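Local coordinates for putative dihydrodipicolinate synthase family protein (Coccidioides immitis, PDB 3QFE) that is of unknown function but belongs to the dihydrodipicolinate synthase family of TIM-barrel proteins, at residues A[261-273]-A[293-307]. Residues are numbered along the deposited sequence; the frame is centred on the assembly and turned at random.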
ATOM      1  N   GLY A 261      11.761   4.135   9.209  1.00 55.34           N
ATOM      2  CA  GLY A 261      10.518   4.042   8.437  1.00 53.23           C
ATOM      3  C   GLY A 261      10.699   4.558   7.019  1.00 51.60           C
ATOM      4  O   GLY A 261      11.534   4.034   6.266  1.00 51.48           O
ATOM      5  N   ILE A 262       9.935   5.602   6.674  1.00 50.01           N
ATOM      6  CA  ILE A 262       9.759   6.071   5.291  1.00 47.58           C
ATOM      7  C   ILE A 262      11.062   6.453   4.565  1.00 46.37           C
ATOM      8  O   ILE A 262      11.237   6.106   3.399  1.00 45.73           O
ATOM      9  CB  ILE A 262       8.734   7.241   5.229  1.00 47.75           C
ATOM     10  CG1 ILE A 262       7.308   6.713   5.401  1.00 48.56           C
ATOM     11  CG2 ILE A 262       8.836   8.028   3.908  1.00 46.90           C
ATOM     12  CD1 ILE A 262       6.358   7.745   6.000  1.00 50.62           C
ATOM     13  N   ALA A 263      11.960   7.158   5.235  1.00 45.51           N
ATOM     14  CA  ALA A 263      13.186   7.608   4.597  1.00 45.11           C
ATOM     15  C   ALA A 263      14.073   6.443   4.128  1.00 44.99           C
ATOM     16  O   ALA A 263      14.737   6.529   3.078  1.00 44.55           O
ATOM     17  CB  ALA A 263      13.963   8.521   5.521  1.00 45.92           C
ATOM     18  N   THR A 264      14.086   5.363   4.908  1.00 44.77           N
ATOM     19  CA  THR A 264      14.881   4.189   4.582  1.00 44.15           C
ATOM     20  C   THR A 264      14.262   3.438   3.402  1.00 41.90           C
ATOM     21  O   THR A 264      14.972   3.034   2.479  1.00 41.79           O
ATOM     22  CB  THR A 264      15.057   3.263   5.815  1.00 45.51           C
ATOM     23  OG1 THR A 264      15.764   3.970   6.833  1.00 47.59           O
ATOM     24  CG2 THR A 264      15.880   2.053   5.465  1.00 46.15           C
ATOM     25  N   THR A 265      12.948   3.260   3.440  1.00 40.18           N
ATOM     26  CA  THR A 265      12.219   2.629   2.348  1.00 38.48           C
ATOM     27  C   THR A 265      12.415   3.378   1.022  1.00 36.47           C
ATOM     28  O   THR A 265      12.773   2.759   0.024  1.00 36.49           O
ATOM     29  CB  THR A 265      10.715   2.478   2.673  1.00 38.44           C
ATOM     30  OG1 THR A 265      10.573   1.556   3.752  1.00 40.19           O
ATOM     31  CG2 THR A 265       9.914   1.937   1.448  1.00 37.14           C
ATOM     32  N   LYS A 266      12.217   4.696   1.022  1.00 34.88           N
ATOM     33  CA  LYS A 266      12.480   5.525  -0.177  1.00 32.69           C
ATOM     34  C   LYS A 266      13.888   5.327  -0.732  1.00 32.19           C
ATOM     35  O   LYS A 266      14.063   5.223  -1.948  1.00 31.68           O
ATOM     36  CB  LYS A 266      12.240   7.013   0.083  1.00 32.39           C
ATOM     37  CG  LYS A 266      10.806   7.362   0.451  1.00 31.42           C
ATOM     38  CD  LYS A 266      10.561   8.877   0.430  1.00 31.94           C
ATOM     39  CE  LYS A 266      10.453   9.346  -1.001  1.00 31.94           C
ATOM     40  NZ  LYS A 266      10.059  10.759  -1.140  1.00 31.79           N
ATOM     41  N   TYR A 267      14.881   5.252   0.152  1.00 32.50           N
ATOM     42  CA  TYR A 267      16.277   5.110  -0.264  1.00 32.21           C
ATOM     43  C   TYR A 267      16.530   3.719  -0.869  1.00 32.51           C
ATOM     44  O   TYR A 267      17.277   3.566  -1.847  1.00 32.08           O
ATOM     45  CB  TYR A 267      17.241   5.406   0.891  1.00 32.99           C
ATOM     46  CG  TYR A 267      18.671   5.094   0.526  1.00 35.00           C
ATOM     47  CD1 TYR A 267      19.422   5.977  -0.263  1.00 35.15           C
ATOM     48  CD2 TYR A 267      19.256   3.879   0.894  1.00 33.11           C
ATOM     49  CE1 TYR A 267      20.725   5.669  -0.635  1.00 34.47           C
ATOM     50  CE2 TYR A 267      20.556   3.567   0.510  1.00 34.93           C
ATOM     51  CZ  TYR A 267      21.284   4.466  -0.248  1.00 35.23           C
ATOM     52  OH  TYR A 267      22.575   4.151  -0.635  1.00 36.44           O
ATOM     53  N   ALA A 268      15.896   2.698  -0.296  1.00 33.03           N
ATOM     54  CA  ALA A 268      16.046   1.342  -0.830  1.00 32.86           C
ATOM     55  C   ALA A 268      15.441   1.285  -2.236  1.00 31.71           C
ATOM     56  O   ALA A 268      16.042   0.755  -3.152  1.00 31.60           O
ATOM     57  CB  ALA A 268      15.407   0.317   0.098  1.00 32.71           C
ATOM     58  N   ALA A 269      14.260   1.865  -2.400  1.00 31.09           N
ATOM     59  CA  ALA A 269      13.633   1.947  -3.717  1.00 29.95           C
ATOM     60  C   ALA A 269      14.537   2.714  -4.675  1.00 30.18           C
ATOM     61  O   ALA A 269      14.682   2.322  -5.833  1.00 29.91           O
ATOM     62  CB  ALA A 269      12.285   2.612  -3.613  1.00 28.74           C
ATOM     63  N   ALA A 270      15.181   3.777  -4.183  1.00 31.16           N
ATOM     64  CA  ALA A 270      16.055   4.578  -5.029  1.00 31.84           C
ATOM     65  C   ALA A 270      17.165   3.724  -5.625  1.00 33.60           C
ATOM     66  O   ALA A 270      17.530   3.897  -6.796  1.00 34.65           O
ATOM     67  CB  ALA A 270      16.640   5.745  -4.272  1.00 32.04           C
ATOM     68  N   ILE A 271      17.729   2.805  -4.845  1.00 34.12           N
ATOM     69  CA  ILE A 271      18.919   2.142  -5.350  1.00 34.31           C
ATOM     70  C   ILE A 271      18.648   0.781  -5.940  1.00 33.49           C
ATOM     71  O   ILE A 271      19.526   0.180  -6.555  1.00 33.58           O
ATOM     72  CB  ILE A 271      20.073   2.110  -4.318  1.00 36.03           C
ATOM     73  CG1 ILE A 271      19.645   1.391  -3.032  1.00 37.04           C
ATOM     74  CG2 ILE A 271      20.612   3.534  -4.067  1.00 36.25           C
ATOM     75  CD1 ILE A 271      20.814   0.742  -2.333  1.00 40.11           C
ATOM     76  N   PHE A 272      17.429   0.290  -5.759  1.00 32.67           N
ATOM     77  CA  PHE A 272      17.075  -0.987  -6.336  1.00 32.07           C
ATOM     78  C   PHE A 272      16.051  -0.818  -7.442  1.00 31.75           C
ATOM     79  O   PHE A 272      16.430  -0.714  -8.611  1.00 31.93           O
ATOM     80  CB  PHE A 272      16.663  -1.986  -5.254  1.00 32.14           C
ATOM     81  CG  PHE A 272      17.780  -2.309  -4.302  1.00 31.97           C
ATOM     82  CD1 PHE A 272      18.956  -2.929  -4.766  1.00 31.55           C
ATOM     83  CD2 PHE A 272      17.686  -1.974  -2.945  1.00 31.09           C
ATOM     84  CE1 PHE A 272      20.027  -3.224  -3.883  1.00 31.38           C
ATOM     85  CE2 PHE A 272      18.739  -2.269  -2.045  1.00 32.91           C
ATOM     86  CZ  PHE A 272      19.916  -2.892  -2.516  1.00 33.01           C
ATOM     87  N   SER A 273      14.776  -0.727  -7.080  1.00 31.14           N
ATOM     88  CA  SER A 273      13.698  -0.667  -8.074  1.00 30.81           C
ATOM     89  C   SER A 273      13.711   0.567  -8.994  1.00 30.10           C
ATOM     90  O   SER A 273      13.469   0.438 -10.195  1.00 30.17           O
ATOM     91  CB  SER A 273      12.342  -0.760  -7.378  1.00 29.78           C
ATOM     92  OG  SER A 273      12.204   0.360  -6.538  1.00 30.97           O
ATOM     93  N   ASP A 293      14.707  15.014   6.924  1.00 44.53           N
ATOM     94  CA  ASP A 293      16.053  14.678   6.498  1.00 46.26           C
ATOM     95  C   ASP A 293      16.103  13.283   5.887  1.00 45.32           C
ATOM     96  O   ASP A 293      15.304  12.418   6.251  1.00 44.63           O
ATOM     97  CB  ASP A 293      17.054  14.797   7.671  1.00 48.96           C
ATOM     98  CG  ASP A 293      17.601  16.231   7.854  1.00 52.58           C
ATOM     99  OD1 ASP A 293      17.251  17.146   7.064  1.00 54.83           O
ATOM    100  OD2 ASP A 293      18.382  16.453   8.807  1.00 56.40           O
ATOM    101  N   PRO A 294      17.040  13.064   4.953  1.00 45.40           N
ATOM    102  CA  PRO A 294      17.288  11.735   4.396  1.00 45.12           C
ATOM    103  C   PRO A 294      17.961  10.792   5.432  1.00 46.90           C
ATOM    104  O   PRO A 294      18.363  11.241   6.515  1.00 47.65           O
ATOM    105  CB  PRO A 294      18.255  12.027   3.239  1.00 45.23           C
ATOM    106  CG  PRO A 294      19.039  13.225   3.721  1.00 46.93           C
ATOM    107  CD  PRO A 294      17.997  14.067   4.437  1.00 46.49           C
ATOM    108  N   PRO A 295      18.078   9.496   5.102  1.00 46.66           N
ATOM    109  CA  PRO A 295      18.778   8.563   5.978  1.00 48.29           C
ATOM    110  C   PRO A 295      20.256   8.919   6.127  1.00 50.42           C
ATOM    111  O   PRO A 295      20.875   9.430   5.179  1.00 50.33           O
ATOM    112  CB  PRO A 295      18.665   7.226   5.249  1.00 46.83           C
ATOM    113  CG  PRO A 295      17.559   7.399   4.276  1.00 45.74           C
ATOM    114  CD  PRO A 295      17.502   8.835   3.918  1.00 45.13           C
ATOM    115  N   SER A 296      20.804   8.638   7.312  1.00 52.56           N
ATOM    116  CA  SER A 296      22.250   8.744   7.568  1.00 55.11           C
ATOM    117  C   SER A 296      23.052   7.814   6.674  1.00 54.55           C
ATOM    118  O   SER A 296      22.524   6.836   6.141  1.00 53.16           O
ATOM    119  CB  SER A 296      22.556   8.401   9.021  1.00 57.05           C
ATOM    120  OG  SER A 296      22.180   7.058   9.273  1.00 57.65           O
ATOM    121  N   GLU A 297      24.333   8.134   6.520  1.00 56.18           N
ATOM    122  CA  GLU A 297      25.266   7.317   5.758  1.00 56.71           C
ATOM    123  C   GLU A 297      25.282   5.870   6.246  1.00 56.35           C
ATOM    124  O   GLU A 297      25.242   4.926   5.441  1.00 54.95           O
ATOM    125  CB  GLU A 297      26.672   7.923   5.814  1.00 59.15           C
ATOM    126  CG  GLU A 297      26.822   9.217   4.990  1.00 62.23           C
ATOM    127  CD  GLU A 297      26.562   9.010   3.487  1.00 64.86           C
ATOM    128  OE1 GLU A 297      25.677   9.704   2.923  1.00 64.64           O
ATOM    129  OE2 GLU A 297      27.237   8.145   2.875  1.00 65.97           O
ATOM    130  N   ALA A 298      25.312   5.723   7.569  1.00 57.46           N
ATOM    131  CA  ALA A 298      25.310   4.420   8.233  1.00 57.85           C
ATOM    132  C   ALA A 298      24.020   3.646   7.963  1.00 55.66           C
ATOM    133  O   ALA A 298      24.058   2.428   7.780  1.00 55.63           O
ATOM    134  CB  ALA A 298      25.559   4.571   9.750  1.00 59.49           C
ATOM    135  N   ALA A 299      22.886   4.343   7.935  1.00 54.15           N
ATOM    136  CA  ALA A 299      21.615   3.721   7.555  1.00 52.04           C
ATOM    137  C   ALA A 299      21.672   3.260   6.111  1.00 50.44           C
ATOM    138  O   ALA A 299      21.176   2.181   5.795  1.00 49.67           O
ATOM    139  CB  ALA A 299      20.461   4.662   7.754  1.00 51.04           C
ATOM    140  N   LYS A 300      22.294   4.071   5.249  1.00 49.99           N
ATOM    141  CA  LYS A 300      22.420   3.741   3.826  1.00 48.33           C
ATOM    142  C   LYS A 300      23.333   2.536   3.628  1.00 48.56           C
ATOM    143  O   LYS A 300      23.000   1.631   2.859  1.00 46.84           O
ATOM    144  CB  LYS A 300      22.932   4.928   3.006  1.00 48.34           C
ATOM    145  CG  LYS A 300      21.925   6.075   2.822  1.00 48.76           C
ATOM    146  CD  LYS A 300      22.581   7.315   2.166  1.00 51.08           C
ATOM    147  CE  LYS A 300      21.543   8.418   1.876  1.00 53.46           C
ATOM    148  NZ  LYS A 300      22.139   9.779   1.650  1.00 54.32           N
ATOM    149  N   GLN A 301      24.465   2.509   4.333  1.00 50.26           N
ATOM    150  CA  GLN A 301      25.387   1.367   4.222  1.00 50.89           C
ATOM    151  C   GLN A 301      24.661   0.065   4.597  1.00 50.63           C
ATOM    152  O   GLN A 301      24.726  -0.914   3.851  1.00 49.94           O
ATOM    153  CB  GLN A 301      26.668   1.579   5.034  1.00 52.61           C
ATOM    154  N   GLU A 302      23.917   0.095   5.709  1.00 51.40           N
ATOM    155  CA  GLU A 302      23.121  -1.045   6.201  1.00 51.68           C
ATOM    156  C   GLU A 302      22.137  -1.589   5.139  1.00 48.61           C
ATOM    157  O   GLU A 302      22.035  -2.794   4.929  1.00 47.81           O
ATOM    158  CB  GLU A 302      22.368  -0.648   7.483  1.00 52.95           C
ATOM    159  CG  GLU A 302      21.991  -1.800   8.453  1.00 58.27           C
ATOM    160  CD  GLU A 302      21.038  -1.335   9.588  1.00 64.46           C
ATOM    161  OE1 GLU A 302      21.471  -0.567  10.489  1.00 68.65           O
ATOM    162  OE2 GLU A 302      19.851  -1.737   9.585  1.00 65.21           O
ATOM    163  N   VAL A 303      21.430  -0.686   4.471  1.00 46.53           N
ATOM    164  CA  VAL A 303      20.516  -1.064   3.407  1.00 43.81           C
ATOM    165  C   VAL A 303      21.225  -1.873   2.325  1.00 43.52           C
ATOM    166  O   VAL A 303      20.756  -2.945   1.947  1.00 42.67           O
ATOM    167  CB  VAL A 303      19.824   0.166   2.816  1.00 42.52           C
ATOM    168  CG1 VAL A 303      18.995  -0.209   1.564  1.00 40.13           C
ATOM    169  CG2 VAL A 303      18.935   0.799   3.877  1.00 42.57           C
ATOM    170  N   ARG A 304      22.370  -1.376   1.867  1.00 44.06           N
ATOM    171  CA  ARG A 304      23.128  -2.032   0.814  1.00 44.19           C
ATOM    172  C   ARG A 304      23.646  -3.407   1.245  1.00 45.54           C
ATOM    173  O   ARG A 304      23.612  -4.354   0.460  1.00 44.87           O
ATOM    174  CB  ARG A 304      24.269  -1.141   0.322  1.00 44.57           C
ATOM    175  CG  ARG A 304      23.818   0.260  -0.083  1.00 44.85           C
ATOM    176  CD  ARG A 304      24.905   1.064  -0.806  1.00 48.40           C
ATOM    177  NE  ARG A 304      26.022   1.418   0.079  1.00 53.17           N
ATOM    178  CZ  ARG A 304      26.199   2.608   0.664  1.00 55.25           C
ATOM    179  NH1 ARG A 304      25.343   3.607   0.469  1.00 54.65           N
ATOM    180  NH2 ARG A 304      27.250   2.806   1.450  1.00 57.21           N
ATOM    181  N   LYS A 305      24.102  -3.530   2.491  1.00 47.23           N
ATOM    182  CA  LYS A 305      24.625  -4.810   2.976  1.00 48.58           C
ATOM    183  C   LYS A 305      23.502  -5.835   3.145  1.00 48.28           C
ATOM    184  O   LYS A 305      23.572  -6.940   2.598  1.00 48.59           O
ATOM    185  CB  LYS A 305      25.394  -4.649   4.299  1.00 50.99           C
ATOM    186  N   VAL A 306      22.463  -5.440   3.871  1.00 47.42           N
ATOM    187  CA  VAL A 306      21.395  -6.335   4.282  1.00 47.15           C
ATOM    188  C   VAL A 306      20.459  -6.751   3.146  1.00 45.44           C
ATOM    189  O   VAL A 306      19.796  -7.780   3.239  1.00 46.21           O
ATOM    190  CB  VAL A 306      20.593  -5.697   5.449  1.00 47.81           C
ATOM    191  CG1 VAL A 306      19.120  -6.152   5.476  1.00 46.57           C
ATOM    192  CG2 VAL A 306      21.300  -5.967   6.769  1.00 49.17           C
ATOM    193  N   MET A 307      20.405  -5.965   2.080  1.00 43.35           N
ATOM    194  CA  MET A 307      19.507  -6.269   0.967  1.00 41.10           C
ATOM    195  C   MET A 307      20.202  -6.881  -0.267  1.00 40.55           C
ATOM    196  O   MET A 307      19.527  -7.246  -1.231  1.00 39.05           O
ATOM    197  CB  MET A 307      18.728  -5.017   0.571  1.00 39.61           C
ATOM    198  CG  MET A 307      17.772  -4.513   1.610  1.00 40.52           C
ATOM    199  SD  MET A 307      16.735  -3.187   0.939  1.00 43.99           S
ATOM    200  CE  MET A 307      15.859  -2.686   2.415  1.00 43.93           C
TER
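The ring of Y267 lies flat beneath the aliphatic stem of K300, a CH-pi contact in which K300 CG stands 3.6 Å from the ring centroid, nearly over its centre. An extended lysine suits this place: its methylenes run over one face, the two side chains crossing at about a right angle, while NZ reaches on to a long salt bridge with E297. A chi1 of 173° swings the phenol of Y267 toward helix 297-307, where its OH accepts a hydrogen bond from R304 NH1 (3.0 Å). The hydroxyl sits at the guanidinium edge, in its plane, although ring and guanidinium are turned 70° apart. Helices 262-271 and 297-307, crossing at -54°, belong to the C-terminal helical region that follows the eight-stranded TIM barrel. The small A268 admits V303 CG1 to 3.9 Å of its CB, while V303 CG2 meets the methyl CG2 of T264 at 3.7 Å. Before the second helix, the compact ring of P295 packs its CG against Y267 CB and its CD against A263 CB, both at 3.9 Å. At the other end, M307 SD approaches F272 CE2 obliquely at 3.7 Å, a Met-aromatic contact, while F272 also meets F225.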